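NDP-N-acetyl-D-galactosaminuronic acid dehydrogenase (Methanosarcina mazei Go1, PDB 3G79) probably catalyses the NAD-dependent two-step oxidation of UDP-N-acetyl-D-mannosamine to UDP-N-acetyl-D-mannosaminouronate, with two NAD+ reduced per sugar. Local coordinates at residues A[243-248]-A[279-284]; A[252-257]-A[333-338]. All coordinates share one frame; numbering follows the deposited sequence.

How the contacts relate
After the N-terminal NAD-binding domain, helix 228-258 carries one side of both contacts, 243-248 and, a turn later, 252-257. Contact 1 returns to it soon. It closes a 30-residue excursion, which includes helix 263-271, by laying the loop 279-284 against the middle of the helix. Contact 2 takes longer. Helix 293-305 follows the loop, and then helix 321-345 brings 333-338 back to the end of the long helix. The two contacts therefore cross, with segments in alternating order. The centres of contact 1 and contact 2 are about 16 Å apart. Together they tie a loop and a second helix to helix 228-258, and both touch the second subunit.

Contact 1 of 2, residues A[243-248]-A[279-284]; sequences DLQIAA and TRAVLW
Leu283 points into the side of helix 228-258, where it meets Gln245 and Ile246. Its methyl CD1 does most of the touching. CD1 of Leu283 lies 3.7 Å from CG1 of Ile246, a plain apolar contact. The same methyl crosses the Gln245 side chain, with Leu283 CD1 3.8 Å from Gln245 CB. The leucine thus meets two neighbouring residues of one helical turn. CG of Leu283 is anti to its own carbonyl carbon (chi1 -59°), and the branch reaches the helix from there. Gln245 runs extended beyond CG, so its amide passes the leucine and arrives at the loop. There NE2 of Gln245 is 3.1 Å from the backbone O of Ala281.

One water bridges the two backbones. It donates to the backbone O of Gln245 at 2.5 Å and accepts from the backbone N of Leu283 at 3.0 Å. Helix and loop are therefore joined through solvent.

Further out, Arg267 on helix 263-271 positions the loop. Its guanidinium bonds to the backbone O atoms of Val282 and Leu283. The second subunit lies close by. Gln245 of the second subunit bonds through NE2 to the O of Thr279, and Ala281 packs on Ala281 of the second subunit. This setting is consistent with the long central helix of the UDP-glucose/GDP-mannose dehydrogenase family taking part in the dimer interface.

The chemistry is mixed. An apolar branch and the reach of the Gln245 amide make the direct contact, while the water gives the loop N-H an acceptor and the helix carbonyl a donor. The backbone of Leu283 is probably held in part through this water.

Contact 2 of 2, residues A[252-257]-A[333-338]; sequences LALYCE and PAHMYN
His335 and Glu257 are joined by a hydrogen bond between two helices. NE2 of His335 donates to OE1 of Glu257 at 2.6 Å, with an N-H...O angle of 148°. The oxygen receives it on its syn lone pair, and lies near the plane of the ring. Carboxylate and ring are nearly coplanar, 26° apart, so the acid meets the imidazole at its edge. The two side chains come from opposite directions. CG of His335 is anti to the backbone N (chi1 178°), which carries the ring out toward helix 228-258. OE1 of Glu257 also accepts a bond from the backbone N of Gly469.

The face of the same ring makes a CH-pi contact. CD2 of Leu254 sits 3.4 Å from the centroid of the His335 ring, almost straight above it. Leu254 thus covers one face while Glu257 holds the edge.

The helices are the long central helix 228-258 and helix 321-345, which leads on to the parallel sheet of the C-terminal UDP-binding domain. Gly469 lies just beyond the last strand of that sheet, so Glu257 links the central helix to this domain as well.

The other ring nitrogen reaches the second subunit. ND1 of His335 is hydrogen-bonded to OD2 of Asp313 of the second subunit. With a carboxylate at each ring nitrogen, the imidazole may well be held in its positively charged form. A leucine in place of His335 is likely to leave both Glu257 and Asp313 of the second subunit without their imidazole partner.

Contact 1 of 2, residues A[243-248]-A[279-284]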
loop_
_atom_site.group_PDB
_atom_site.type_symbol
_atom_site.label_atom_id
_atom_site.label_comp_id
_atom_site.label_asym_id
_atom_site.label_seq_id
_atom_site.Cartn_x
_atom_site.Cartn_y
_atom_site.Cartn_z
ATOM N N ASP A 243 -5.733 6.736 0.403
ATOM C CA ASP A 243 -6.914 6.527 1.212
ATOM C C ASP A 243 -7.022 5.080 1.649
ATOM O O ASP A 243 -7.296 4.778 2.795
ATOM C CB ASP A 243 -8.166 6.980 0.456
ATOM C CG ASP A 243 -9.410 6.904 1.304
ATOM O OD1 ASP A 243 -9.345 7.213 2.509
ATOM O OD2 ASP A 243 -10.470 6.531 0.780
ATOM N N LEU A 244 -6.768 4.177 0.737
ATOM C CA LEU A 244 -6.697 2.760 1.069
ATOM C C LEU A 244 -5.571 2.396 2.040
ATOM O O LEU A 244 -5.799 1.566 2.937
ATOM C CB LEU A 244 -6.619 1.915 -0.206
ATOM C CG LEU A 244 -6.370 0.424 0.040
ATOM C CD1 LEU A 244 -7.579 -0.261 0.726
ATOM C CD2 LEU A 244 -6.046 -0.266 -1.244
ATOM N N GLN A 245 -4.379 2.997 1.907
ATOM C CA GLN A 245 -3.328 2.649 2.884
ATOM C C GLN A 245 -3.708 3.076 4.287
ATOM O O GLN A 245 -3.308 2.455 5.298
ATOM C CB GLN A 245 -1.869 3.031 2.507
ATOM C CG GLN A 245 -1.646 4.336 1.840
ATOM C CD GLN A 245 -0.288 4.501 1.066
ATOM O OE1 GLN A 245 -0.253 5.240 0.054
ATOM N NE2 GLN A 245 0.797 3.852 1.535
ATOM N N ILE A 246 -4.533 4.114 4.356
ATOM C CA ILE A 246 -4.937 4.637 5.636
ATOM C C ILE A 246 -6.015 3.740 6.189
ATOM O O ILE A 246 -6.075 3.469 7.382
ATOM C CB ILE A 246 -5.445 6.059 5.499
ATOM C CG1 ILE A 246 -4.269 7.034 5.390
ATOM C CG2 ILE A 246 -6.412 6.453 6.702
ATOM C CD1 ILE A 246 -4.730 8.428 4.870
ATOM N N ALA A 247 -6.902 3.293 5.329
ATOM C CA ALA A 247 -7.948 2.461 5.815
ATOM C C ALA A 247 -7.333 1.142 6.278
ATOM O O ALA A 247 -7.770 0.616 7.300
ATOM C CB ALA A 247 -9.041 2.266 4.790
ATOM N N ALA A 248 -6.275 0.691 5.589
ATOM C CA ALA A 248 -5.478 -0.493 6.003
ATOM C C ALA A 248 -4.973 -0.495 7.426
ATOM O O ALA A 248 -5.208 -1.511 8.125
ATOM C CB ALA A 248 -4.293 -0.761 5.062
ATOM N N THR A 279 8.704 -2.718 0.359
ATOM C CA THR A 279 8.019 -1.933 1.408
ATOM C C THR A 279 6.514 -2.113 1.355
ATOM O O THR A 279 5.917 -2.147 0.277
ATOM C CB THR A 279 8.187 -0.345 1.319
ATOM O OG1 THR A 279 9.104 0.059 0.286
ATOM C CG2 THR A 279 8.546 0.258 2.681
ATOM N N ARG A 280 5.904 -2.195 2.526
ATOM C CA ARG A 280 4.463 -2.145 2.636
ATOM C C ARG A 280 4.030 -0.706 2.824
ATOM O O ARG A 280 2.849 -0.408 2.832
ATOM C CB ARG A 280 3.989 -3.025 3.788
ATOM C CG ARG A 280 3.620 -4.421 3.324
ATOM C CD ARG A 280 4.506 -5.532 3.868
ATOM N NE ARG A 280 5.593 -5.824 2.974
ATOM C CZ ARG A 280 5.973 -7.042 2.566
ATOM N NH1 ARG A 280 5.348 -8.121 2.966
ATOM N NH2 ARG A 280 6.999 -7.153 1.723
ATOM N N ALA A 281 5.016 0.183 2.961
ATOM C CA ALA A 281 4.808 1.636 3.070
ATOM C C ALA A 281 3.659 2.018 4.006
ATOM O O ALA A 281 2.781 2.772 3.642
ATOM C CB ALA A 281 4.624 2.247 1.691
ATOM N N VAL A 282 3.723 1.495 5.221
ATOM C CA VAL A 282 2.661 1.581 6.239
ATOM C C VAL A 282 2.521 2.970 6.876
ATOM O O VAL A 282 3.445 3.480 7.537
ATOM C CB VAL A 282 2.895 0.561 7.381
ATOM C CG1 VAL A 282 1.707 0.500 8.315
ATOM C CG2 VAL A 282 3.135 -0.794 6.826
ATOM N N LEU A 283 1.333 3.541 6.720
ATOM C CA LEU A 283 1.032 4.839 7.299
ATOM C C LEU A 283 0.634 4.706 8.782
ATOM O O LEU A 283 0.995 3.732 9.464
ATOM C CB LEU A 283 -0.064 5.526 6.464
ATOM C CG LEU A 283 0.303 5.737 4.966
ATOM C CD1 LEU A 283 -0.823 6.331 4.111
ATOM C CD2 LEU A 283 1.583 6.602 4.832
ATOM N N TRP A 284 -0.127 5.675 9.253
ATOM C CA TRP A 284 -0.437 5.850 10.665
ATOM C C TRP A 284 -1.948 5.876 10.786
ATOM O O TRP A 284 -2.629 6.460 9.939
ATOM C CB TRP A 284 0.138 7.163 11.168
ATOM C CG TRP A 284 1.639 7.225 11.057
ATOM C CD1 TRP A 284 2.380 7.683 9.978
ATOM C CD2 TRP A 284 2.588 6.811 12.041
ATOM N NE1 TRP A 284 3.735 7.599 10.253
ATOM C CE2 TRP A 284 3.892 7.066 11.509
ATOM C CE3 TRP A 284 2.474 6.290 13.329
ATOM C CZ2 TRP A 284 5.063 6.800 12.227
ATOM C CZ3 TRP A 284 3.627 6.023 14.040
ATOM C CH2 TRP A 284 4.913 6.282 13.490
HETATM O O HOH W 1 -0.915 1.754 5.784
#

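Contact 2 of 2, residues A[252-257]-A[333-338]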
loop_
_atom_site.group_PDB
_atom_site.type_symbol
_atom_site.label_atom_id
_atom_site.label_comp_id
_atom_site.label_asym_id
_atom_site.label_seq_id
_atom_site.Cartn_x
_atom_site.Cartn_y
_atom_site.Cartn_z
ATOM N N LEU A 252 -6.152 -2.256 11.005
ATOM C CA LEU A 252 -5.319 -3.154 11.780
ATOM C C LEU A 252 -5.420 -2.676 13.226
ATOM O O LEU A 252 -5.442 -3.495 14.152
ATOM C CB LEU A 252 -3.879 -3.130 11.286
ATOM C CG LEU A 252 -2.866 -4.253 11.417
ATOM C CD1 LEU A 252 -1.659 -3.647 12.109
ATOM C CD2 LEU A 252 -3.357 -5.619 12.041
ATOM N N ALA A 253 -5.537 -1.353 13.386
ATOM C CA ALA A 253 -5.752 -0.765 14.690
ATOM C C ALA A 253 -7.017 -1.350 15.349
ATOM O O ALA A 253 -6.936 -1.827 16.465
ATOM C CB ALA A 253 -5.790 0.793 14.614
ATOM N N LEU A 254 -8.159 -1.349 14.670
ATOM C CA LEU A 254 -9.334 -2.044 15.224
ATOM C C LEU A 254 -9.012 -3.511 15.607
ATOM O O LEU A 254 -9.256 -3.906 16.702
ATOM C CB LEU A 254 -10.549 -1.951 14.299
ATOM C CG LEU A 254 -10.855 -0.535 13.846
ATOM C CD1 LEU A 254 -11.877 -0.494 12.746
ATOM C CD2 LEU A 254 -11.333 0.273 15.005
ATOM N N TYR A 255 -8.370 -4.274 14.734
ATOM C CA TYR A 255 -7.973 -5.647 15.068
ATOM C C TYR A 255 -7.054 -5.730 16.284
ATOM O O TYR A 255 -7.146 -6.668 17.074
ATOM C CB TYR A 255 -7.333 -6.319 13.849
ATOM C CG TYR A 255 -8.337 -6.769 12.808
ATOM C CD1 TYR A 255 -7.938 -7.504 11.678
ATOM C CD2 TYR A 255 -9.685 -6.487 12.957
ATOM C CE1 TYR A 255 -8.871 -7.934 10.728
ATOM C CE2 TYR A 255 -10.607 -6.903 12.030
ATOM C CZ TYR A 255 -10.204 -7.624 10.916
ATOM O OH TYR A 255 -11.179 -8.025 10.016
ATOM N N CYS A 256 -6.182 -4.726 16.462
ATOM C CA CYS A 256 -5.215 -4.789 17.545
ATOM C C CYS A 256 -5.867 -4.481 18.877
ATOM O O CYS A 256 -5.467 -5.012 19.937
ATOM C CB CYS A 256 -4.035 -3.864 17.307
ATOM S SG CYS A 256 -2.888 -4.577 16.203
ATOM N N GLU A 257 -6.853 -3.607 18.817
ATOM C CA GLU A 257 -7.697 -3.380 19.963
ATOM C C GLU A 257 -8.359 -4.671 20.434
ATOM O O GLU A 257 -8.327 -4.990 21.618
ATOM C CB GLU A 257 -8.752 -2.333 19.658
ATOM C CG GLU A 257 -8.302 -0.962 19.926
ATOM C CD GLU A 257 -9.408 0.032 19.559
ATOM O OE1 GLU A 257 -9.075 1.083 18.982
ATOM O OE2 GLU A 257 -10.607 -0.261 19.835
ATOM N N PRO A 333 -14.393 8.353 13.212
ATOM C CA PRO A 333 -15.108 9.172 14.189
ATOM C C PRO A 333 -16.063 8.406 15.088
ATOM O O PRO A 333 -16.055 8.664 16.299
ATOM C CB PRO A 333 -15.873 10.198 13.319
ATOM C CG PRO A 333 -14.935 10.454 12.274
ATOM C CD PRO A 333 -14.361 9.043 11.911
ATOM N N ALA A 334 -16.854 7.487 14.538
ATOM C CA ALA A 334 -17.737 6.669 15.379
ATOM C C ALA A 334 -16.905 5.790 16.322
ATOM O O ALA A 334 -17.294 5.599 17.478
ATOM C CB ALA A 334 -18.750 5.815 14.564
ATOM N N HIS A 335 -15.750 5.322 15.858
ATOM C CA HIS A 335 -14.907 4.519 16.718
ATOM C C HIS A 335 -14.367 5.347 17.884
ATOM O O HIS A 335 -14.266 4.842 19.035
ATOM C CB HIS A 335 -13.772 3.829 15.949
ATOM C CG HIS A 335 -12.868 3.036 16.832
ATOM N ND1 HIS A 335 -13.282 1.888 17.486
ATOM C CD2 HIS A 335 -11.598 3.260 17.236
ATOM C CE1 HIS A 335 -12.285 1.419 18.217
ATOM N NE2 HIS A 335 -11.257 2.235 18.083
ATOM N N MET A 336 -14.054 6.621 17.600
ATOM C CA MET A 336 -13.508 7.539 18.612
ATOM C C MET A 336 -14.549 7.729 19.672
ATOM O O MET A 336 -14.260 7.544 20.861
ATOM C CB MET A 336 -13.074 8.886 18.004
ATOM C CG MET A 336 -11.647 8.887 17.398
ATOM S SD MET A 336 -10.302 8.997 18.634
ATOM C CE MET A 336 -9.841 7.324 18.509
ATOM N N TYR A 337 -15.770 8.068 19.228
ATOM C CA TYR A 337 -16.951 8.132 20.084
ATOM C C TYR A 337 -17.193 6.877 20.943
ATOM O O TYR A 337 -17.391 7.007 22.128
ATOM C CB TYR A 337 -18.191 8.428 19.245
ATOM C CG TYR A 337 -19.430 8.492 20.069
ATOM C CD1 TYR A 337 -19.725 9.627 20.824
ATOM C CD2 TYR A 337 -20.325 7.405 20.120
ATOM C CE1 TYR A 337 -20.872 9.692 21.602
ATOM C CE2 TYR A 337 -21.473 7.461 20.896
ATOM C CZ TYR A 337 -21.725 8.610 21.631
ATOM O OH TYR A 337 -22.838 8.679 22.394
ATOM N N ASN A 338 -17.199 5.668 20.365
ATOM C CA ASN A 338 -17.338 4.429 21.183
ATOM C C ASN A 338 -16.254 4.289 22.247
ATOM O O ASN A 338 -16.494 3.737 23.294
ATOM C CB ASN A 338 -17.348 3.131 20.340
ATOM C CG ASN A 338 -18.469 3.090 19.296
ATOM O OD1 ASN A 338 -19.613 3.549 19.526
ATOM N ND2 ASN A 338 -18.153 2.551 18.158
#